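Local coordinates for Slr1438 protein (Synechocystis sp., PDB 3K25) that belongs to the aldose 1-epimerase family and may bind carbohydrate and act as an isomerase, although its function has not been established, at residues L67-N80 / E254-G266. Sequence-based numbering, arbitrary orientation.
Sequences LFPICGNLPQDQFN and EPWSGPRNALNSG
W256 lies with one face of its indole against C71, whose CB sits off-centre over the benzene half, 3.5 Å from the centroid of the six-membered ring, while SG rides above the five-membered ring. L67 approaches the same indole obliquely through CD1. On the same strand, W256 NE1 gives a bent hydrogen bond to the anti side of E254 OE2 (3.0 Å), which helps to hold the indole's turn. Replacing W256 by an alanine is likely to open a gap against C71 and L67 and leave the E254 carboxylate without its indole partner. A second CH-pi contact forms at the far end, where L263 CD2 stands almost exactly over the middle of the F79 ring, 3.3 Å from its centroid. The same methyl meets I70 CG2; chi1 of -168° swings the L263 branch away from its own backbone N and out toward F79. N264 reaches strand 78-81 by a long, fairly straight hydrogen bond from ND2 to Q78 O (3.3 Å, 160° at the hydrogen). Midway, one water donates to both C71 O and N73 O and accepts from N261 N, joining the 67-80 backbone to the type II turn P259-A262. Alongside it, the aliphatic part of R260 runs beside N73, the amide and guanidinium planes 57° apart. In what is probably the antiparallel beta-sandwich of galactose mutarotase-like proteins, the contact thus brings the loop between strands 66-67 and 78-81 against the end of strand 250-256 and the short helix 262-265; V241 of strand 239-245 touches W256, and P158 of strand 157-168 packs on L263.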
loop_
_atom_site.group_PDB
_atom_site.type_symbol
_atom_site.label_atom_id
_atom_site.label_comp_id
_atom_site.label_asym_id
_atom_site.label_seq_id
_atom_site.Cartn_x
_atom_site.Cartn_y
_atom_site.Cartn_z
ATOM N N LEU A 67 4.889 -0.188 1.143
ATOM C CA LEU A 67 5.885 0.688 1.771
ATOM C C LEU A 67 6.693 -0.070 2.836
ATOM O O LEU A 67 6.156 -0.433 3.900
ATOM C CB LEU A 67 5.186 1.904 2.403
ATOM C CG LEU A 67 3.984 2.485 1.628
ATOM C CD1 LEU A 67 3.397 3.641 2.420
ATOM C CD2 LEU A 67 4.395 2.939 0.235
ATOM N N PHE A 68 7.980 -0.296 2.557
ATOM C CA PHE A 68 8.867 -1.026 3.476
ATOM C C PHE A 68 10.343 -0.794 3.117
ATOM O O PHE A 68 10.707 -0.797 1.944
ATOM C CB PHE A 68 8.550 -2.525 3.392
ATOM C CG PHE A 68 9.497 -3.398 4.168
ATOM C CD1 PHE A 68 9.243 -3.721 5.502
ATOM C CD2 PHE A 68 10.636 -3.924 3.560
ATOM C CE1 PHE A 68 10.103 -4.557 6.204
ATOM C CE2 PHE A 68 11.497 -4.751 4.259
ATOM C CZ PHE A 68 11.230 -5.072 5.583
ATOM N N PRO A 69 11.225 -0.636 4.116
ATOM C CA PRO A 69 11.035 -0.645 5.566
ATOM C C PRO A 69 10.609 0.685 6.202
ATOM O O PRO A 69 10.770 0.866 7.400
ATOM C CB PRO A 69 12.387 -1.119 6.076
ATOM C CG PRO A 69 13.333 -0.425 5.122
ATOM C CD PRO A 69 12.665 -0.637 3.778
ATOM N N ILE A 70 10.095 1.623 5.409
ATOM C CA ILE A 70 9.604 2.883 5.978
ATOM C C ILE A 70 8.440 3.400 5.149
ATOM O O ILE A 70 8.260 3.011 3.986
ATOM C CB ILE A 70 10.661 4.046 6.015
ATOM C CG1 ILE A 70 11.001 4.496 4.586
ATOM C CG2 ILE A 70 11.894 3.624 6.805
ATOM C CD1 ILE A 70 11.898 5.734 4.498
ATOM N N CYS A 71 7.645 4.271 5.764
ATOM C CA CYS A 71 6.529 4.901 5.088
ATOM C C CYS A 71 6.895 6.390 5.057
ATOM O O CYS A 71 7.283 6.972 6.076
ATOM C CB CYS A 71 5.229 4.655 5.860
ATOM S SG CYS A 71 4.806 2.893 6.078
ATOM N N GLY A 72 6.795 6.997 3.880
ATOM C CA GLY A 72 7.149 8.397 3.753
ATOM C C GLY A 72 8.654 8.514 3.578
ATOM O O GLY A 72 9.332 7.543 3.211
ATOM N N ASN A 73 9.204 9.689 3.857
ATOM C CA ASN A 73 10.638 9.864 3.688
ATOM C C ASN A 73 11.314 10.131 5.022
ATOM O O ASN A 73 10.656 10.221 6.058
ATOM C CB ASN A 73 10.893 11.029 2.744
ATOM C CG ASN A 73 10.278 12.300 3.255
ATOM O OD1 ASN A 73 10.742 12.859 4.240
ATOM N ND2 ASN A 73 9.201 12.749 2.612
ATOM N N LEU A 74 12.637 10.245 4.984
ATOM C CA LEU A 74 13.413 10.524 6.180
ATOM C C LEU A 74 14.170 11.833 5.978
ATOM O O LEU A 74 14.527 12.189 4.856
ATOM C CB LEU A 74 14.419 9.395 6.457
ATOM C CG LEU A 74 13.898 7.958 6.634
ATOM C CD1 LEU A 74 15.079 7.005 6.867
ATOM C CD2 LEU A 74 12.922 7.896 7.797
ATOM N N PRO A 75 14.405 12.576 7.071
ATOM C CA PRO A 75 15.135 13.839 6.950
ATOM C C PRO A 75 16.518 13.512 6.397
ATOM O O PRO A 75 17.211 12.634 6.917
ATOM C CB PRO A 75 15.205 14.339 8.392
ATOM C CG PRO A 75 13.992 13.737 9.027
ATOM C CD PRO A 75 13.987 12.341 8.462
ATOM N N GLN A 76 16.916 14.209 5.342
ATOM C CA GLN A 76 18.221 13.978 4.729
ATOM C C GLN A 76 18.215 12.605 4.060
ATOM O O GLN A 76 19.255 12.128 3.595
ATOM C CB GLN A 76 19.352 13.993 5.779
ATOM C CG GLN A 76 19.261 15.035 6.893
ATOM C CD GLN A 76 19.257 16.454 6.377
ATOM O OE1 GLN A 76 18.219 16.976 5.972
ATOM N NE2 GLN A 76 20.424 17.089 6.382
ATOM N N ASP A 77 17.045 11.970 4.026
ATOM C CA ASP A 77 16.920 10.646 3.433
ATOM C C ASP A 77 17.838 9.629 4.110
ATOM O O ASP A 77 18.349 8.712 3.462
ATOM C CB ASP A 77 17.218 10.702 1.931
ATOM C CG ASP A 77 15.987 11.033 1.101
ATOM O OD1 ASP A 77 15.066 11.697 1.629
ATOM O OD2 ASP A 77 15.938 10.638 -0.084
ATOM N N GLN A 78 18.056 9.789 5.412
ATOM C CA GLN A 78 18.894 8.843 6.122
ATOM C C GLN A 78 18.545 8.652 7.592
ATOM O O GLN A 78 17.763 9.410 8.176
ATOM C CB GLN A 78 20.361 9.238 6.017
ATOM C CG GLN A 78 20.760 10.379 6.915
ATOM C CD GLN A 78 22.226 10.703 6.786
ATOM O OE1 GLN A 78 22.721 10.951 5.688
ATOM N NE2 GLN A 78 22.933 10.703 7.909
ATOM N N PHE A 79 19.132 7.603 8.165
ATOM C CA PHE A 79 18.965 7.255 9.568
ATOM C C PHE A 79 20.234 6.549 10.004
ATOM O O PHE A 79 20.853 5.818 9.231
ATOM C CB PHE A 79 17.764 6.326 9.789
ATOM C CG PHE A 79 17.981 4.921 9.306
ATOM C CD1 PHE A 79 17.970 4.629 7.944
ATOM C CD2 PHE A 79 18.186 3.888 10.215
ATOM C CE1 PHE A 79 18.155 3.331 7.491
ATOM C CE2 PHE A 79 18.375 2.576 9.773
ATOM C CZ PHE A 79 18.359 2.297 8.404
ATOM N N ASN A 80 20.626 6.789 11.245
ATOM C CA ASN A 80 21.825 6.173 11.779
ATOM C C ASN A 80 21.442 4.935 12.554
ATOM O O ASN A 80 20.392 4.894 13.187
ATOM C CB ASN A 80 22.556 7.147 12.708
ATOM C CG ASN A 80 23.269 8.256 11.952
ATOM O OD1 ASN A 80 22.992 8.502 10.774
ATOM N ND2 ASN A 80 24.186 8.940 12.632
ATOM N N GLU A 254 -4.865 4.913 3.223
ATOM C CA GLU A 254 -3.764 4.004 3.506
ATOM C C GLU A 254 -3.378 3.640 4.944
ATOM O O GLU A 254 -3.157 4.510 5.795
ATOM C CB GLU A 254 -2.508 4.529 2.792
ATOM C CG GLU A 254 -2.785 5.591 1.741
ATOM C CD GLU A 254 -1.544 6.373 1.358
ATOM O OE1 GLU A 254 -1.659 7.366 0.598
ATOM O OE2 GLU A 254 -0.447 5.993 1.816
ATOM N N PRO A 255 -3.272 2.333 5.222
ATOM C CA PRO A 255 -2.894 1.837 6.546
ATOM C C PRO A 255 -1.363 1.758 6.661
ATOM O O PRO A 255 -0.714 1.092 5.859
ATOM C CB PRO A 255 -3.561 0.463 6.595
ATOM C CG PRO A 255 -3.466 0.011 5.177
ATOM C CD PRO A 255 -3.841 1.249 4.400
ATOM N N TRP A 256 -0.804 2.452 7.650
ATOM C CA TRP A 256 0.645 2.484 7.901
ATOM C C TRP A 256 0.920 1.969 9.300
ATOM O O TRP A 256 0.181 2.292 10.236
ATOM C CB TRP A 256 1.178 3.917 7.832
ATOM C CG TRP A 256 1.250 4.514 6.470
ATOM C CD1 TRP A 256 0.632 4.069 5.330
ATOM C CD2 TRP A 256 1.947 5.710 6.109
ATOM N NE1 TRP A 256 0.905 4.918 4.285
ATOM C CE2 TRP A 256 1.709 5.933 4.736
ATOM C CE3 TRP A 256 2.751 6.616 6.813
ATOM C CZ2 TRP A 256 2.246 7.024 4.054
ATOM C CZ3 TRP A 256 3.284 7.701 6.133
ATOM C CH2 TRP A 256 3.028 7.896 4.769
ATOM N N SER A 257 1.982 1.192 9.468
ATOM C CA SER A 257 2.277 0.676 10.801
ATOM C C SER A 257 2.773 1.838 11.660
ATOM O O SER A 257 2.631 1.846 12.893
ATOM C CB SER A 257 3.324 -0.454 10.742
ATOM O OG SER A 257 4.566 -0.001 10.231
ATOM N N GLY A 258 3.335 2.832 10.980
ATOM C CA GLY A 258 3.848 4.010 11.654
ATOM C C GLY A 258 3.900 5.198 10.713
ATOM O O GLY A 258 3.818 5.025 9.492
ATOM N N PRO A 259 4.033 6.422 11.248
ATOM C CA PRO A 259 4.096 7.647 10.442
ATOM C C PRO A 259 5.467 7.917 9.818
ATOM O O PRO A 259 6.398 7.123 9.950
ATOM C CB PRO A 259 3.706 8.725 11.447
ATOM C CG PRO A 259 4.331 8.216 12.708
ATOM C CD PRO A 259 3.970 6.744 12.689
ATOM N N ARG A 260 5.585 9.048 9.135
ATOM C CA ARG A 260 6.847 9.412 8.519
ATOM C C ARG A 260 7.919 9.597 9.587
ATOM O O ARG A 260 7.640 10.085 10.685
ATOM C CB ARG A 260 6.698 10.703 7.709
ATOM C CG ARG A 260 8.023 11.236 7.182
ATOM C CD ARG A 260 7.854 12.395 6.207
ATOM N NE ARG A 260 7.358 13.612 6.844
ATOM C CZ ARG A 260 7.208 14.776 6.215
ATOM N NH1 ARG A 260 7.520 14.879 4.927
ATOM N NH2 ARG A 260 6.746 15.837 6.869
ATOM N N ASN A 261 9.140 9.194 9.246
ATOM C CA ASN A 261 10.312 9.294 10.113
ATOM C C ASN A 261 10.239 8.468 11.398
ATOM O O ASN A 261 10.885 8.780 12.398
ATOM C CB ASN A 261 10.586 10.754 10.458
ATOM C CG ASN A 261 12.015 10.981 10.901
ATOM O OD1 ASN A 261 12.263 11.709 11.856
ATOM N ND2 ASN A 261 12.968 10.360 10.204
ATOM N N ALA A 262 9.455 7.403 11.359
ATOM C CA ALA A 262 9.301 6.517 12.505
ATOM C C ALA A 262 10.611 5.762 12.815
ATOM O O ALA A 262 10.918 5.477 13.976
ATOM C CB ALA A 262 8.160 5.527 12.228
ATOM N N LEU A 263 11.374 5.441 11.771
ATOM C CA LEU A 263 12.644 4.731 11.923
ATOM C C LEU A 263 13.643 5.569 12.726
ATOM O O LEU A 263 14.605 5.036 13.276
ATOM C CB LEU A 263 13.230 4.411 10.544
ATOM C CG LEU A 263 14.411 3.435 10.463
ATOM C CD1 LEU A 263 13.973 2.078 10.968
ATOM C CD2 LEU A 263 14.905 3.322 9.032
ATOM N N ASN A 264 13.406 6.880 12.783
ATOM C CA ASN A 264 14.277 7.799 13.517
ATOM C C ASN A 264 13.700 8.286 14.841
ATOM O O ASN A 264 14.438 8.444 15.824
ATOM C CB ASN A 264 14.604 9.030 12.668
ATOM C CG ASN A 264 15.684 8.769 11.655
ATOM O OD1 ASN A 264 16.766 8.278 11.990
ATOM N ND2 ASN A 264 15.405 9.108 10.404
ATOM N N SER A 265 12.391 8.539 14.863
ATOM C CA SER A 265 11.739 9.034 16.071
ATOM C C SER A 265 11.327 7.913 17.016
ATOM O O SER A 265 11.302 8.097 18.236
ATOM C CB SER A 265 10.503 9.856 15.711
ATOM O OG SER A 265 9.427 9.013 15.349
ATOM N N GLY A 266 11.002 6.758 16.443
ATOM C CA GLY A 266 10.580 5.619 17.236
ATOM C C GLY A 266 9.070 5.566 17.358
ATOM O O GLY A 266 8.523 4.619 17.909
HETATM O O HOH W 1 10.034 7.409 6.984
#